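PDB 5KU5: sensor histidine kinase CusS from Escherichia coli, which senses copper and silver ions through its periplasmic domain and activates the response regulator CusR by phosphorylation. Local coordinates for residues Y46-L50 with H108-R112; R75-P79 with V88-S92. All blocks are in the same frame, centred on the assembly; numbering follows the deposited sequence.

How the contacts relate
Both contacts belong to the periplasmic sensor domain, a PDC-type fold built on one antiparallel sheet, and their centres lie about 13 Å apart. Along the chain the order is 46-50, 75-79, 88-92, 108-112, so the hairpin of contact 2 forms within the span that contact 1 brings together. Across the sheet, strand 125-135 separates strands 49-54 and 111-122 of contact 1; beyond 111-122 comes strand 89-91, and 78-79 is the outermost strand within the chain on that side. The contacts meet where Trp111 N probably hydrogen-bonds to Leu91 O (3.0 Å). The silver site sits in the loops that enter strands 49-54 and 111-122, while the hairpin extends the sheet beyond 111-122 to one margin.

Contact 1: residues Y46-L50 with H108-R112; sequences YSNVL and HSNWR. With AG (silver ion), chain E.
The silver site of the periplasmic PDC-fold sensor domain joins Ser47 and His108, in the loops that lead into strands 49-54 and 111-122. Silver is bound by Ser47 O and His108 ND1, each 2.5 Å away, at about 92° to each other. Met96 SD adds a soft sulfur ligand, suited to a soft ion. Serine serves here through its backbone carbonyl, while its OG is hydrogen-bonded to Glu16 of the second subunit, tying the site to the dimer interface. The His108 side chain has CG beside the backbone N (chi1 -74°), which carries ND1 toward the metal; Ser47 O lies near the plane of the imidazole, at its edge. Next to this, Asn48 CB approaches His108 CE1 obliquely at 3.9 Å.

Farther along the two segments, Trp111 supplies a broad apolar surface for Leu50. The CD1 methyl sits over one face of the indole in a CH-pi contact, 3.8 Å from the centroid of the six-membered ring and displaced toward its rim, while NE1 is held by a hydrogen bond to Pro94 O. Replacing Trp111 by an alanine is likely to take this ring face from Leu50 and leave Pro94 O without its indole donor. The end of the same ring reaches the backbone before strand 49-54: Trp111 CZ3 meets Asn48 O edge-on at 3.6 Å.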
ATOM      1  N   TYR A  46       0.946  -6.763  -6.906  1.00 29.37           N
ATOM      2  CA  TYR A  46       1.863  -5.810  -6.257  1.00 28.59           C
ATOM      3  C   TYR A  46       2.761  -5.073  -7.256  1.00 27.85           C
ATOM      4  O   TYR A  46       3.338  -5.690  -8.152  1.00 27.70           O
ATOM      5  CB  TYR A  46       2.775  -6.507  -5.226  1.00 28.64           C
ATOM      6  CG  TYR A  46       2.126  -7.051  -3.957  1.00 28.84           C
ATOM      7  CD1 TYR A  46       0.944  -6.507  -3.426  1.00 28.98           C
ATOM      8  CD2 TYR A  46       2.741  -8.087  -3.250  1.00 29.00           C
ATOM      9  CE1 TYR A  46       0.386  -7.010  -2.254  1.00 29.11           C
ATOM     10  CE2 TYR A  46       2.189  -8.593  -2.081  1.00 29.24           C
ATOM     11  CZ  TYR A  46       1.014  -8.054  -1.585  1.00 29.12           C
ATOM     12  OH  TYR A  46       0.477  -8.557  -0.423  1.00 28.82           O
ATOM     13  N   SER A  47       2.893  -3.759  -7.069  1.00 27.08           N
ATOM     14  CA  SER A  47       3.757  -2.916  -7.907  1.00 27.00           C
ATOM     15  C   SER A  47       5.175  -2.744  -7.345  1.00 26.34           C
ATOM     16  O   SER A  47       6.117  -2.511  -8.109  1.00 26.52           O
ATOM     17  CB  SER A  47       3.125  -1.532  -8.081  1.00 27.31           C
ATOM     18  OG  SER A  47       3.267  -0.750  -6.903  1.00 27.50           O
ATOM     19  N   ASN A  48       5.315  -2.834  -6.022  1.00 25.73           N
ATOM     20  CA  ASN A  48       6.573  -2.512  -5.329  1.00 25.15           C
ATOM     21  C   ASN A  48       7.002  -3.522  -4.246  1.00 24.36           C
ATOM     22  O   ASN A  48       7.825  -3.195  -3.385  1.00 24.05           O
ATOM     23  CB  ASN A  48       6.452  -1.107  -4.724  1.00 25.33           C
ATOM     24  CG  ASN A  48       5.398  -1.022  -3.623  1.00 25.91           C
ATOM     25  OD1 ASN A  48       4.477  -1.841  -3.551  1.00 25.91           O
ATOM     26  ND2 ASN A  48       5.528  -0.023  -2.764  1.00 26.19           N
ATOM     27  N   VAL A  49       6.455  -4.736  -4.294  1.00 23.74           N
ATOM     28  CA  VAL A  49       6.731  -5.768  -3.296  1.00 23.54           C
ATOM     29  C   VAL A  49       7.031  -7.097  -3.991  1.00 23.63           C
ATOM     30  O   VAL A  49       6.335  -7.485  -4.931  1.00 23.58           O
ATOM     31  CB  VAL A  49       5.545  -5.942  -2.314  1.00 23.54           C
ATOM     32  CG1 VAL A  49       5.750  -7.137  -1.385  1.00 23.59           C
ATOM     33  CG2 VAL A  49       5.344  -4.674  -1.500  1.00 23.66           C
ATOM     34  N   LEU A  50       8.079  -7.774  -3.527  1.00 23.75           N
ATOM     35  CA  LEU A  50       8.383  -9.144  -3.932  1.00 24.07           C
ATOM     36  C   LEU A  50       8.283 -10.025  -2.703  1.00 24.49           C
ATOM     37  O   LEU A  50       8.637  -9.596  -1.598  1.00 24.12           O
ATOM     38  CB  LEU A  50       9.794  -9.243  -4.505  1.00 23.94           C
ATOM     39  CG  LEU A  50      10.063  -8.488  -5.805  1.00 24.02           C
ATOM     40  CD1 LEU A  50      11.552  -8.514  -6.109  1.00 24.15           C
ATOM     41  CD2 LEU A  50       9.259  -9.067  -6.961  1.00 23.82           C
ATOM     42  N   HIS A 108      13.242  -0.524  -9.874  1.00 29.03           N
ATOM     43  CA  HIS A 108      13.154  -1.234  -8.586  1.00 27.81           C
ATOM     44  C   HIS A 108      14.196  -2.352  -8.458  1.00 27.34           C
ATOM     45  O   HIS A 108      13.977  -3.464  -8.941  1.00 27.22           O
ATOM     46  CB  HIS A 108      11.741  -1.802  -8.374  1.00 26.83           C
ATOM     47  CG  HIS A 108      10.713  -0.768  -8.023  1.00 26.22           C
ATOM     48  ND1 HIS A 108       9.362  -1.018  -8.091  1.00 25.53           N
ATOM     49  CD2 HIS A 108      10.832   0.516  -7.610  1.00 25.57           C
ATOM     50  CE1 HIS A 108       8.690   0.058  -7.728  1.00 25.28           C
ATOM     51  NE2 HIS A 108       9.560   1.006  -7.430  1.00 25.34           N
ATOM     52  N   SER A 109      15.325  -2.046  -7.818  1.00 26.75           N
ATOM     53  CA  SER A 109      16.356  -3.044  -7.508  1.00 26.51           C
ATOM     54  C   SER A 109      16.928  -2.997  -6.076  1.00 25.79           C
ATOM     55  O   SER A 109      17.952  -3.627  -5.811  1.00 26.23           O
ATOM     56  CB  SER A 109      17.488  -2.946  -8.538  1.00 26.67           C
ATOM     57  OG  SER A 109      18.179  -1.717  -8.426  1.00 27.18           O
ATOM     58  N   ASN A 110      16.268  -2.288  -5.158  1.00 25.19           N
ATOM     59  CA  ASN A 110      16.732  -2.174  -3.763  1.00 24.93           C
ATOM     60  C   ASN A 110      15.584  -2.388  -2.795  1.00 24.32           C
ATOM     61  O   ASN A 110      14.505  -1.828  -2.989  1.00 24.67           O
ATOM     62  CB  ASN A 110      17.365  -0.810  -3.509  1.00 24.97           C
ATOM     63  CG  ASN A 110      18.611  -0.588  -4.335  1.00 24.90           C
ATOM     64  OD1 ASN A 110      19.679  -1.111  -4.022  1.00 25.32           O
ATOM     65  ND2 ASN A 110      18.477   0.185  -5.402  1.00 24.80           N
ATOM     66  N   TRP A 111      15.820  -3.179  -1.746  1.00 23.82           N
ATOM     67  CA  TRP A 111      14.733  -3.711  -0.918  1.00 23.49           C
ATOM     68  C   TRP A 111      15.038  -3.701   0.579  1.00 23.83           C
ATOM     69  O   TRP A 111      16.185  -3.892   0.991  1.00 23.63           O
ATOM     70  CB  TRP A 111      14.394  -5.148  -1.350  1.00 23.15           C
ATOM     71  CG  TRP A 111      14.300  -5.314  -2.831  1.00 22.84           C
ATOM     72  CD1 TRP A 111      15.321  -5.611  -3.683  1.00 22.88           C
ATOM     73  CD2 TRP A 111      13.132  -5.157  -3.642  1.00 22.98           C
ATOM     74  NE1 TRP A 111      14.861  -5.660  -4.975  1.00 23.37           N
ATOM     75  CE2 TRP A 111      13.519  -5.381  -4.979  1.00 23.00           C
ATOM     76  CE3 TRP A 111      11.790  -4.853  -3.366  1.00 22.86           C
ATOM     77  CZ2 TRP A 111      12.614  -5.312  -6.046  1.00 22.94           C
ATOM     78  CZ3 TRP A 111      10.886  -4.786  -4.425  1.00 22.82           C
ATOM     79  CH2 TRP A 111      11.306  -5.016  -5.751  1.00 23.01           C
ATOM     80  N   ARG A 112      13.992  -3.468   1.374  1.00 23.85           N
ATOM     81  CA  ARG A 112      13.993  -3.784   2.801  1.00 23.86           C
ATOM     82  C   ARG A 112      13.271  -5.111   2.937  1.00 24.11           C
ATOM     83  O   ARG A 112      12.127  -5.237   2.478  1.00 23.36           O
ATOM     84  CB  ARG A 112      13.291  -2.708   3.636  1.00 24.17           C
ATOM     85  CG  ARG A 112      14.256  -1.734   4.279  1.00 24.43           C
ATOM     86  CD  ARG A 112      13.590  -0.774   5.250  1.00 24.66           C
ATOM     87  NE  ARG A 112      14.609   0.129   5.784  1.00 24.95           N
ATOM     88  CZ  ARG A 112      15.008   1.276   5.234  1.00 25.03           C
ATOM     89  NH1 ARG A 112      14.446   1.764   4.127  1.00 25.32           N
ATOM     90  NH2 ARG A 112      15.979   1.965   5.825  1.00 25.50           N
TER
HETATM   91 AG    AG E 201       8.425  -3.187  -8.749  1.00 24.55          AG

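Contact 2: residues R75-P79 with V88-S92; sequences RDAIP and VYLLS
A beta hairpin pairs Ile78 with Leu90 at the margin of the sensor domain's antiparallel sheet, with strand 78-79 outermost in the chain. The two residues form a hydrogen-bonded pair whose backbone groups satisfy each other. Ile78 N gives its hydrogen to Leu90 O at 3.1 Å in a nearly straight bond (167° at the hydrogen). The return bond, from Leu90 N to Ile78 O, is shorter at 2.7 Å, with 162° at the hydrogen. Each acceptor also receives a CA-H...O contact: Tyr89 CA lies 3.3 Å from Ile78 O, and Ala77 CA lies 3.6 Å from Leu90 O.

Pro79 is paired with Tyr89 at a non-hydrogen-bonded position, their side chains diverging; here a proline, lacking an N-H, costs the hairpin no bond. The backbones of Tyr89 and Leu91 instead bond to Met113 and Trp111, so strand 89-91 forms backbone bonds on both sides, Leu90 to Ile78 and Tyr89 and Leu91 to strand 111-122. Val88 continues the pairing through a backbone bond with Asp80.

The beta-branched Ile78 suits an extended strand, and its side chain shares a sheet face with that of Leu90, which packs further on Arg112 and Ile136. Ala77 is small enough for its CB to meet two neighbours, Tyr89 CB at 3.9 Å and Leu91 CD2 at 3.7 Å; with chi1 at -50°, the Leu91 side chain bends its end toward this methyl. At the far end of the tyrosine, OH is hydrogen-bonded to Glu87 OE2, while the near edge of the ring brings CD1 within 3.8 Å of Ile78 O.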
ATOM      1  N   ARG A  75      22.026 -14.448   0.857  1.00 30.16           N
ATOM      2  CA  ARG A  75      23.470 -14.527   1.130  1.00 30.60           C
ATOM      3  C   ARG A  75      24.195 -13.168   1.137  1.00 30.91           C
ATOM      4  O   ARG A  75      25.212 -13.026   1.814  1.00 30.00           O
ATOM      5  CB  ARG A  75      24.168 -15.506   0.162  1.00 30.86           C
ATOM      6  CG  ARG A  75      24.251 -15.074  -1.303  1.00 30.92           C
ATOM      7  CD  ARG A  75      25.220 -15.963  -2.080  1.00 31.15           C
ATOM      8  NE  ARG A  75      25.531 -15.442  -3.417  1.00 31.14           N
ATOM      9  CZ  ARG A  75      24.816 -15.645  -4.529  1.00 31.10           C
ATOM     10  NH1 ARG A  75      23.698 -16.376  -4.522  1.00 31.33           N
ATOM     11  NH2 ARG A  75      25.225 -15.104  -5.676  1.00 30.78           N
ATOM     12  N   ASP A  76      23.672 -12.194   0.386  1.00 31.91           N
ATOM     13  CA  ASP A  76      24.218 -10.823   0.324  1.00 32.27           C
ATOM     14  C   ASP A  76      23.518  -9.821   1.250  1.00 32.20           C
ATOM     15  O   ASP A  76      23.903  -8.650   1.284  1.00 32.56           O
ATOM     16  CB  ASP A  76      24.126 -10.284  -1.115  1.00 32.83           C
ATOM     17  CG  ASP A  76      25.022 -11.027  -2.085  1.00 33.71           C
ATOM     18  OD1 ASP A  76      26.027 -11.625  -1.649  1.00 34.49           O
ATOM     19  OD2 ASP A  76      24.725 -10.997  -3.298  1.00 34.89           O
ATOM     20  N   ALA A  77      22.502 -10.265   1.990  1.00 32.14           N
ATOM     21  CA  ALA A  77      21.711  -9.376   2.849  1.00 32.26           C
ATOM     22  C   ALA A  77      22.579  -8.697   3.912  1.00 32.35           C
ATOM     23  O   ALA A  77      23.447  -9.336   4.508  1.00 32.72           O
ATOM     24  CB  ALA A  77      20.578 -10.150   3.508  1.00 32.13           C
ATOM     25  N   ILE A  78      22.344  -7.403   4.121  1.00 32.18           N
ATOM     26  CA  ILE A  78      23.064  -6.601   5.112  1.00 32.26           C
ATOM     27  C   ILE A  78      22.054  -6.160   6.173  1.00 31.70           C
ATOM     28  O   ILE A  78      20.939  -5.773   5.818  1.00 32.38           O
ATOM     29  CB  ILE A  78      23.704  -5.352   4.456  1.00 32.89           C
ATOM     30  CG1 ILE A  78      24.715  -5.758   3.371  1.00 33.25           C
ATOM     31  CG2 ILE A  78      24.357  -4.445   5.501  1.00 33.15           C
ATOM     32  CD1 ILE A  78      25.889  -6.583   3.857  1.00 33.44           C
ATOM     33  N   PRO A  79      22.425  -6.221   7.471  1.00 30.93           N
ATOM     34  CA  PRO A  79      21.532  -5.668   8.501  1.00 30.24           C
ATOM     35  C   PRO A  79      21.236  -4.182   8.293  1.00 29.44           C
ATOM     36  O   PRO A  79      22.148  -3.404   8.020  1.00 29.71           O
ATOM     37  CB  PRO A  79      22.313  -5.882   9.802  1.00 30.52           C
ATOM     38  CG  PRO A  79      23.189  -7.052   9.524  1.00 30.79           C
ATOM     39  CD  PRO A  79      23.559  -6.953   8.073  1.00 30.76           C
ATOM     40  N   VAL A  88      15.565  -6.757  10.246  1.00 29.82           N
ATOM     41  CA  VAL A  88      15.300  -6.147   8.938  1.00 28.68           C
ATOM     42  C   VAL A  88      16.596  -6.118   8.135  1.00 28.59           C
ATOM     43  O   VAL A  88      17.634  -5.708   8.653  1.00 27.74           O
ATOM     44  CB  VAL A  88      14.765  -4.701   9.069  1.00 28.07           C
ATOM     45  CG1 VAL A  88      14.426  -4.119   7.699  1.00 27.85           C
ATOM     46  CG2 VAL A  88      13.554  -4.658   9.993  1.00 27.88           C
ATOM     47  N   TYR A  89      16.525  -6.541   6.873  1.00 28.80           N
ATOM     48  CA  TYR A  89      17.699  -6.603   6.002  1.00 29.34           C
ATOM     49  C   TYR A  89      17.589  -5.679   4.803  1.00 28.44           C
ATOM     50  O   TYR A  89      16.493  -5.283   4.409  1.00 27.53           O
ATOM     51  CB  TYR A  89      17.920  -8.030   5.517  1.00 30.19           C
ATOM     52  CG  TYR A  89      18.250  -8.977   6.640  1.00 31.23           C
ATOM     53  CD1 TYR A  89      19.540  -9.045   7.165  1.00 32.05           C
ATOM     54  CD2 TYR A  89      17.272  -9.794   7.193  1.00 31.98           C
ATOM     55  CE1 TYR A  89      19.847  -9.909   8.205  1.00 32.59           C
ATOM     56  CE2 TYR A  89      17.569 -10.662   8.228  1.00 32.80           C
ATOM     57  CZ  TYR A  89      18.857 -10.714   8.732  1.00 32.89           C
ATOM     58  OH  TYR A  89      19.157 -11.569   9.761  1.00 35.47           O
ATOM     59  N   LEU A  90      18.748  -5.352   4.238  1.00 27.78           N
ATOM     60  CA  LEU A  90      18.851  -4.587   3.009  1.00 27.25           C
ATOM     61  C   LEU A  90      19.365  -5.500   1.899  1.00 27.26           C
ATOM     62  O   LEU A  90      20.409  -6.134   2.053  1.00 26.97           O
ATOM     63  CB  LEU A  90      19.797  -3.402   3.202  1.00 27.33           C
ATOM     64  CG  LEU A  90      19.331  -2.353   4.218  1.00 27.44           C
ATOM     65  CD1 LEU A  90      20.455  -1.384   4.545  1.00 27.78           C
ATOM     66  CD2 LEU A  90      18.107  -1.598   3.718  1.00 27.33           C
ATOM     67  N   LEU A  91      18.612  -5.578   0.802  1.00 27.19           N
ATOM     68  CA  LEU A  91      19.042  -6.271  -0.410  1.00 27.60           C
ATOM     69  C   LEU A  91      19.333  -5.241  -1.495  1.00 28.17           C
ATOM     70  O   LEU A  91      18.558  -4.295  -1.675  1.00 28.72           O
ATOM     71  CB  LEU A  91      17.952  -7.224  -0.904  1.00 27.62           C
ATOM     72  CG  LEU A  91      17.317  -8.197   0.089  1.00 27.87           C
ATOM     73  CD1 LEU A  91      16.208  -8.975  -0.600  1.00 27.88           C
ATOM     74  CD2 LEU A  91      18.347  -9.149   0.678  1.00 28.07           C
ATOM     75  N   SER A  92      20.442  -5.428  -2.216  1.00 28.72           N
ATOM     76  CA  SER A  92      20.788  -4.594  -3.376  1.00 29.07           C
ATOM     77  C   SER A  92      20.417  -5.274  -4.711  1.00 28.95           C
ATOM     78  O   SER A  92      20.948  -4.928  -5.767  1.00 30.27           O
ATOM     79  CB  SER A  92      22.274  -4.232  -3.339  1.00 29.38           C
ATOM     80  OG  SER A  92      23.088  -5.367  -3.565  1.00 30.31           O
TER